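Binary enterotoxin of Clostridium perfringens component a (Clostridium perfringens, PDB 5WTZ) is the enzymatic component of an iota-like binary enterotoxin, binding NAD+ and ADP-ribosylating actin. Local coordinates at residues A[213-226]-A[289-301]. Sequence-based numbering, arbitrary orientation.
Sequences QLNFENDVISASQW and RKIPEDIITYRRM. With NAD (nicotinamide-adenine-dinucleotide), chain B.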
loop_
_atom_site.group_PDB
_atom_site.type_symbol
_atom_site.label_atom_id
_atom_site.label_comp_id
_atom_site.label_asym_id
_atom_site.label_seq_id
_atom_site.Cartn_x
_atom_site.Cartn_y
_atom_site.Cartn_z
ATOM N N GLN A 213 0.528 -7.237 -5.673
ATOM C CA GLN A 213 1.340 -7.713 -4.565
ATOM C C GLN A 213 0.511 -8.613 -3.661
ATOM O O GLN A 213 -0.713 -8.485 -3.615
ATOM C CB GLN A 213 1.900 -6.540 -3.762
ATOM C CG GLN A 213 2.780 -5.580 -4.568
ATOM C CD GLN A 213 3.585 -4.667 -3.670
ATOM O OE1 GLN A 213 4.720 -4.989 -3.291
ATOM N NE2 GLN A 213 3.005 -3.517 -3.313
ATOM N N LEU A 214 1.175 -9.527 -2.960
ATOM C CA LEU A 214 0.493 -10.381 -1.979
ATOM C C LEU A 214 0.212 -9.538 -0.738
ATOM O O LEU A 214 1.126 -9.100 -0.024
ATOM C CB LEU A 214 1.325 -11.618 -1.639
ATOM C CG LEU A 214 0.702 -12.647 -0.683
ATOM C CD1 LEU A 214 -0.544 -13.277 -1.269
ATOM C CD2 LEU A 214 1.709 -13.717 -0.298
ATOM N N ASN A 215 -1.066 -9.280 -0.515
ATOM C CA ASN A 215 -1.510 -8.325 0.491
ATOM C C ASN A 215 -2.879 -8.778 0.974
ATOM O O ASN A 215 -3.874 -8.605 0.276
ATOM C CB ASN A 215 -1.564 -6.910 -0.097
ATOM C CG ASN A 215 -1.910 -5.854 0.939
ATOM O OD1 ASN A 215 -2.250 -6.172 2.090
ATOM N ND2 ASN A 215 -1.865 -4.586 0.527
ATOM N N PHE A 216 -2.934 -9.385 2.153
ATOM C CA PHE A 216 -4.179 -10.003 2.604
ATOM C C PHE A 216 -5.241 -8.995 3.048
ATOM O O PHE A 216 -6.430 -9.308 3.013
ATOM C CB PHE A 216 -3.880 -10.995 3.732
ATOM C CG PHE A 216 -3.000 -12.121 3.294
ATOM C CD1 PHE A 216 -3.395 -12.935 2.242
ATOM C CD2 PHE A 216 -1.785 -12.358 3.906
ATOM C CE1 PHE A 216 -2.589 -13.968 1.811
ATOM C CE2 PHE A 216 -0.970 -13.394 3.476
ATOM C CZ PHE A 216 -1.378 -14.197 2.428
ATOM N N GLU A 217 -4.805 -7.789 3.419
ATOM C CA GLU A 217 -5.675 -6.745 3.995
ATOM C C GLU A 217 -6.598 -7.329 5.087
ATOM O O GLU A 217 -6.119 -7.536 6.205
ATOM C CB GLU A 217 -6.461 -6.011 2.883
ATOM C CG GLU A 217 -5.491 -5.215 1.974
ATOM C CD GLU A 217 -6.160 -4.215 1.041
ATOM O OE1 GLU A 217 -7.345 -4.390 0.716
ATOM O OE2 GLU A 217 -5.479 -3.259 0.635
ATOM N N ASN A 218 -7.877 -7.595 4.794
ATOM C CA ASN A 218 -8.812 -8.119 5.812
ATOM C C ASN A 218 -9.096 -9.617 5.665
ATOM O O ASN A 218 -9.899 -10.188 6.424
ATOM C CB ASN A 218 -10.156 -7.367 5.784
ATOM C CG ASN A 218 -10.011 -5.875 6.067
ATOM O OD1 ASN A 218 -10.580 -5.052 5.359
ATOM N ND2 ASN A 218 -9.264 -5.527 7.109
ATOM N N ASP A 219 -8.433 -10.253 4.701
ATOM C CA ASP A 219 -8.694 -11.658 4.366
ATOM C C ASP A 219 -8.003 -12.596 5.353
ATOM O O ASP A 219 -6.896 -13.048 5.089
ATOM C CB ASP A 219 -8.207 -11.949 2.940
ATOM C CG ASP A 219 -8.708 -13.281 2.391
ATOM O OD1 ASP A 219 -9.272 -14.102 3.151
ATOM O OD2 ASP A 219 -8.510 -13.511 1.174
ATOM N N VAL A 220 -8.657 -12.885 6.476
ATOM C CA VAL A 220 -8.063 -13.730 7.518
ATOM C C VAL A 220 -7.833 -15.167 7.060
ATOM O O VAL A 220 -6.869 -15.811 7.492
ATOM C CB VAL A 220 -8.935 -13.770 8.810
ATOM C CG1 VAL A 220 -9.081 -12.381 9.398
ATOM C CG2 VAL A 220 -10.301 -14.377 8.542
ATOM N N ILE A 221 -8.705 -15.680 6.197
ATOM C CA ILE A 221 -8.587 -17.073 5.781
ATOM C C ILE A 221 -7.358 -17.265 4.907
ATOM O O ILE A 221 -6.593 -18.204 5.111
ATOM C CB ILE A 221 -9.833 -17.559 5.027
ATOM C CG1 ILE A 221 -11.062 -17.493 5.937
ATOM C CG2 ILE A 221 -9.622 -18.976 4.535
ATOM C CD1 ILE A 221 -12.356 -17.261 5.193
ATOM N N SER A 222 -7.146 -16.360 3.959
ATOM C CA SER A 222 -5.986 -16.472 3.087
ATOM C C SER A 222 -4.701 -16.234 3.860
ATOM O O SER A 222 -3.685 -16.879 3.600
ATOM C CB SER A 222 -6.090 -15.497 1.918
ATOM O OG SER A 222 -7.149 -15.883 1.065
ATOM N N ALA A 223 -4.748 -15.305 4.808
ATOM C CA ALA A 223 -3.591 -15.011 5.646
ATOM C C ALA A 223 -3.186 -16.231 6.464
ATOM O O ALA A 223 -2.019 -16.627 6.474
ATOM C CB ALA A 223 -3.884 -13.838 6.562
ATOM N N SER A 224 -4.162 -16.821 7.141
ATOM C CA SER A 224 -3.944 -18.003 7.960
ATOM C C SER A 224 -3.389 -19.165 7.124
ATOM O O SER A 224 -2.449 -19.843 7.534
ATOM C CB SER A 224 -5.252 -18.397 8.651
ATOM O OG SER A 224 -5.133 -19.644 9.309
ATOM N N GLN A 225 -3.966 -19.374 5.943
ATOM C CA GLN A 225 -3.513 -20.421 5.030
ATOM C C GLN A 225 -2.074 -20.231 4.562
ATOM O O GLN A 225 -1.303 -21.188 4.513
ATOM C CB GLN A 225 -4.443 -20.498 3.822
ATOM C CG GLN A 225 -5.742 -21.239 4.113
ATOM C CD GLN A 225 -6.730 -21.186 2.963
ATOM O OE1 GLN A 225 -6.842 -20.171 2.267
ATOM N NE2 GLN A 225 -7.460 -22.276 2.762
ATOM N N TRP A 226 -1.724 -19.002 4.204
ATOM C CA TRP A 226 -0.357 -18.674 3.809
ATOM C C TRP A 226 0.615 -18.925 4.959
ATOM O O TRP A 226 1.655 -19.570 4.780
ATOM C CB TRP A 226 -0.277 -17.220 3.336
ATOM C CG TRP A 226 1.071 -16.845 2.788
ATOM C CD1 TRP A 226 1.490 -16.952 1.491
ATOM C CD2 TRP A 226 2.172 -16.303 3.522
ATOM N NE1 TRP A 226 2.787 -16.512 1.375
ATOM C CE2 TRP A 226 3.228 -16.105 2.615
ATOM C CE3 TRP A 226 2.369 -15.961 4.869
ATOM C CZ2 TRP A 226 4.460 -15.593 2.999
ATOM C CZ3 TRP A 226 3.587 -15.446 5.249
ATOM C CH2 TRP A 226 4.620 -15.267 4.318
ATOM N N ARG A 289 13.906 -19.783 8.108
ATOM C CA ARG A 289 13.157 -19.897 6.868
ATOM C C ARG A 289 12.782 -18.522 6.340
ATOM O O ARG A 289 11.821 -17.914 6.811
ATOM C CB ARG A 289 11.910 -20.758 7.061
ATOM C CG ARG A 289 11.078 -20.912 5.794
ATOM C CD ARG A 289 9.858 -21.775 6.045
ATOM N NE ARG A 289 10.121 -23.201 5.851
ATOM C CZ ARG A 289 9.669 -23.917 4.824
ATOM N NH1 ARG A 289 8.917 -23.346 3.892
ATOM N NH2 ARG A 289 9.962 -25.206 4.732
ATOM N N LYS A 290 13.569 -18.031 5.381
ATOM C CA LYS A 290 13.374 -16.712 4.783
ATOM C C LYS A 290 12.003 -16.580 4.164
ATOM O O LYS A 290 11.464 -17.544 3.618
ATOM C CB LYS A 290 14.430 -16.436 3.714
ATOM C CG LYS A 290 15.817 -16.189 4.282
ATOM C CD LYS A 290 16.799 -16.069 3.153
ATOM C CE LYS A 290 18.188 -15.654 3.628
ATOM N NZ LYS A 290 18.208 -14.233 4.078
ATOM N N ILE A 291 11.435 -15.381 4.267
ATOM C CA ILE A 291 10.171 -15.065 3.595
ATOM C C ILE A 291 10.230 -15.535 2.129
ATOM O O ILE A 291 11.100 -15.112 1.374
ATOM C CB ILE A 291 9.877 -13.551 3.684
ATOM C CG1 ILE A 291 9.674 -13.134 5.142
ATOM C CG2 ILE A 291 8.650 -13.168 2.857
ATOM C CD1 ILE A 291 8.340 -13.550 5.738
ATOM N N PRO A 292 9.327 -16.454 1.740
ATOM C CA PRO A 292 9.381 -17.180 0.459
ATOM C C PRO A 292 8.898 -16.394 -0.774
ATOM O O PRO A 292 9.151 -16.850 -1.891
ATOM C CB PRO A 292 8.457 -18.371 0.705
ATOM C CG PRO A 292 7.438 -17.831 1.636
ATOM C CD PRO A 292 8.208 -16.918 2.575
ATOM N N GLU A 293 8.197 -15.278 -0.567
ATOM C CA GLU A 293 7.712 -14.407 -1.642
ATOM C C GLU A 293 7.404 -13.042 -1.052
ATOM O O GLU A 293 7.065 -12.946 0.141
ATOM C CB GLU A 293 6.458 -14.978 -2.296
ATOM C CG GLU A 293 5.267 -15.061 -1.337
ATOM C CD GLU A 293 4.099 -15.819 -1.933
ATOM O OE1 GLU A 293 3.738 -15.532 -3.091
ATOM O OE2 GLU A 293 3.562 -16.719 -1.253
ATOM N N ASP A 294 7.503 -12.001 -1.878
ATOM C CA ASP A 294 7.222 -10.636 -1.443
ATOM C C ASP A 294 5.830 -10.609 -0.839
ATOM O O ASP A 294 4.882 -11.165 -1.413
ATOM C CB ASP A 294 7.314 -9.628 -2.596
ATOM C CG ASP A 294 8.758 -9.319 -3.015
ATOM O OD1 ASP A 294 9.660 -10.169 -2.823
ATOM O OD2 ASP A 294 8.979 -8.222 -3.568
ATOM N N ILE A 295 5.719 -9.979 0.324
ATOM C CA ILE A 295 4.447 -9.869 1.026
ATOM C C ILE A 295 4.329 -8.460 1.625
ATOM O O ILE A 295 5.335 -7.816 1.954
ATOM C CB ILE A 295 4.297 -10.974 2.126
ATOM C CG1 ILE A 295 2.853 -11.055 2.633
ATOM C CG2 ILE A 295 5.317 -10.809 3.257
ATOM C CD1 ILE A 295 2.554 -12.326 3.463
ATOM N N ILE A 296 3.105 -7.963 1.701
ATOM C CA ILE A 296 2.810 -6.743 2.441
ATOM C C ILE A 296 2.453 -7.106 3.891
ATOM O O ILE A 296 1.639 -8.000 4.130
ATOM C CB ILE A 296 1.645 -5.951 1.798
ATOM C CG1 ILE A 296 2.022 -5.487 0.377
ATOM C CG2 ILE A 296 1.251 -4.795 2.709
ATOM C CD1 ILE A 296 3.389 -4.761 0.304
ATOM N N THR A 297 3.066 -6.436 4.866
ATOM C CA THR A 297 2.671 -6.635 6.259
ATOM C C THR A 297 2.507 -5.273 6.955
ATOM O O THR A 297 2.900 -4.251 6.410
ATOM C CB THR A 297 3.675 -7.527 7.018
ATOM O OG1 THR A 297 3.086 -7.955 8.252
ATOM C CG2 THR A 297 5.031 -6.799 7.260
ATOM N N TYR A 298 1.917 -5.271 8.146
ATOM C CA TYR A 298 1.468 -4.037 8.809
ATOM C C TYR A 298 1.950 -3.902 10.251
ATOM O O TYR A 298 2.228 -4.884 10.925
ATOM C CB TYR A 298 -0.068 -3.958 8.800
ATOM C CG TYR A 298 -0.704 -4.002 7.420
ATOM C CD1 TYR A 298 -1.016 -5.229 6.812
ATOM C CD2 TYR A 298 -0.992 -2.828 6.728
ATOM C CE1 TYR A 298 -1.599 -5.270 5.546
ATOM C CE2 TYR A 298 -1.575 -2.855 5.464
ATOM C CZ TYR A 298 -1.858 -4.070 4.879
ATOM O OH TYR A 298 -2.438 -4.079 3.639
ATOM N N ARG A 299 2.002 -2.673 10.751
ATOM C CA ARG A 299 2.383 -2.473 12.145
ATOM C C ARG A 299 1.725 -1.207 12.665
ATOM O O ARG A 299 1.778 -0.168 12.006
ATOM C CB ARG A 299 3.908 -2.376 12.305
ATOM C CG ARG A 299 4.348 -2.167 13.761
ATOM C CD ARG A 299 5.882 -2.181 13.924
ATOM N NE ARG A 299 6.204 -1.559 15.204
ATOM C CZ ARG A 299 6.017 -2.139 16.383
ATOM N NH1 ARG A 299 5.560 -3.395 16.451
ATOM N NH2 ARG A 299 6.300 -1.481 17.507
ATOM N N ARG A 300 1.084 -1.313 13.825
ATOM C CA ARG A 300 0.618 -0.150 14.561
ATOM C C ARG A 300 1.798 0.341 15.381
ATOM O O ARG A 300 2.219 -0.310 16.341
ATOM C CB ARG A 300 -0.590 -0.516 15.417
ATOM C CG ARG A 300 -1.743 -1.112 14.586
ATOM C CD ARG A 300 -2.174 -0.134 13.480
ATOM N NE ARG A 300 -3.110 -0.688 12.491
ATOM C CZ ARG A 300 -4.271 -0.120 12.165
ATOM N NH1 ARG A 300 -4.669 0.980 12.783
ATOM N NH2 ARG A 300 -5.061 -0.660 11.249
ATOM N N MET A 301 2.388 1.453 14.957
ATOM C CA MET A 301 3.646 1.920 15.531
ATOM C C MET A 301 3.354 2.976 16.585
ATOM O O MET A 301 2.419 3.761 16.439
ATOM C CB MET A 301 4.571 2.501 14.446
ATOM C CG MET A 301 4.711 1.644 13.174
ATOM S SD MET A 301 5.586 2.513 11.844
ATOM C CE MET A 301 7.257 2.321 12.358
HETATM P PA NAD B . 7.255 -3.150 20.710
HETATM O O1A NAD B . 8.294 -3.723 21.645
HETATM O O2A NAD B . 7.512 -3.100 19.234
HETATM O O5B NAD B . 6.886 -1.646 21.161
HETATM C C5B NAD B . 6.798 -1.237 22.530
HETATM C C4B NAD B . 7.063 0.253 22.625
HETATM O O4B NAD B . 8.407 0.491 22.187
HETATM C C3B NAD B . 6.134 1.058 21.721
HETATM O O3B NAD B . 5.793 2.282 22.393
HETATM C C2B NAD B . 6.996 1.338 20.497
HETATM O O2B NAD B . 6.639 2.556 19.836
HETATM C C1B NAD B . 8.408 1.386 21.070
HETATM N N9A NAD B . 9.364 0.911 20.049
HETATM C C8A NAD B . 9.355 -0.281 19.426
HETATM N N7A NAD B . 10.382 -0.363 18.534
HETATM C C5A NAD B . 11.036 0.803 18.580
HETATM C C6A NAD B . 12.210 1.392 17.904
HETATM N N6A NAD B . 12.887 0.684 16.973
HETATM N N1A NAD B . 12.562 2.660 18.232
HETATM C C2A NAD B . 11.895 3.366 19.161
HETATM N N3A NAD B . 10.827 2.885 19.826
HETATM C C4A NAD B . 10.361 1.640 19.568
HETATM O O3 NAD B . 5.913 -3.992 20.956
HETATM P PN NAD B . 4.402 -3.648 20.526
HETATM O O1N NAD B . 4.331 -3.676 19.015
HETATM O O2N NAD B . 3.949 -2.438 21.309
HETATM O O5D NAD B . 3.670 -4.939 21.147
HETATM C C5D NAD B . 4.082 -6.266 20.823
HETATM C C4D NAD B . 2.998 -7.238 21.253
HETATM O O4D NAD B . 1.894 -7.145 20.351
HETATM C C3D NAD B . 3.493 -8.665 21.127
HETATM O O3D NAD B . 2.696 -9.480 22.003
HETATM C C2D NAD B . 3.186 -9.010 19.686
HETATM O O2D NAD B . 2.992 -10.418 19.510
HETATM C C1D NAD B . 1.926 -8.193 19.390
HETATM N N1N NAD B . 1.899 -7.609 18.033
HETATM C C2N NAD B . 1.891 -6.273 17.853
HETATM C C3N NAD B . 1.863 -5.732 16.562
HETATM C C7N NAD B . 1.846 -4.246 16.328
HETATM O O7N NAD B . 2.325 -3.450 17.145
HETATM N N7N NAD B . 1.258 -3.845 15.212
HETATM C C4N NAD B . 1.824 -6.561 15.447
HETATM C C5N NAD B . 1.835 -7.930 15.660
HETATM C C6N NAD B . 1.872 -8.423 16.966
HETATM O O HOH W 1 3.829 -9.728 -3.279
HETATM O O HOH W 2 -3.328 -2.295 1.910
HETATM O O HOH W 3 -0.792 -9.116 3.977
#
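Trp226 lays its six-membered ring over the end of Ile295, whose CD1 stands 3.6 Å from the ring centroid, almost on the normal, in a CH-pi contact. CG1 anti to the backbone N (chi1 -167°) and an extended chi2 (166°) together put that methyl there, and Ile295 CD1 also touches Phe216 CE2 at 3.7 Å. In its own ring plane, Trp226 NE1 donates to Glu293 OE2 at 2.7 Å, although the carboxylate is tilted and receives the bond from above its plane. Leu214 CD2 packs across that carboxylate, 3.6 Å from Glu293 CD.

Beside this cluster the backbones join: Ile296 N donates to Leu214 O (2.9 Å). Two waters extend the seam, one linking Leu214 N to Asp294 O, the other Phe216 N to Ile296 O. Farther along, Tyr298 OH gives its proton to Asn215 OD1 at 2.6 Å, in the carbonyl plane on a lone pair, while Asn215 CG rests on Ile296 CB. A third water accepts from Asn215 ND2 and donates to both Tyr298 OH and Glu217 OE2, the latter also salt-bridged to Lys60.

A type II' turn from Phe216 to Asp219 leads into helix 220-237; Asp219 is its N-cap, OD1 accepting from Ser222 N, and Ala223 CA covers one Phe216 face. The link between the two ADP-ribosyltransferase domains thus lies against edge strand 295-301 of the second, NAD-binding one, and the loop leading into it. Arg299 NH1 on this strand donates to NAD O1N, NH2 bonding more weakly. Strand 358-364 runs antiparallel alongside, and Ile136, from the first domain's sheet, touches Ile296.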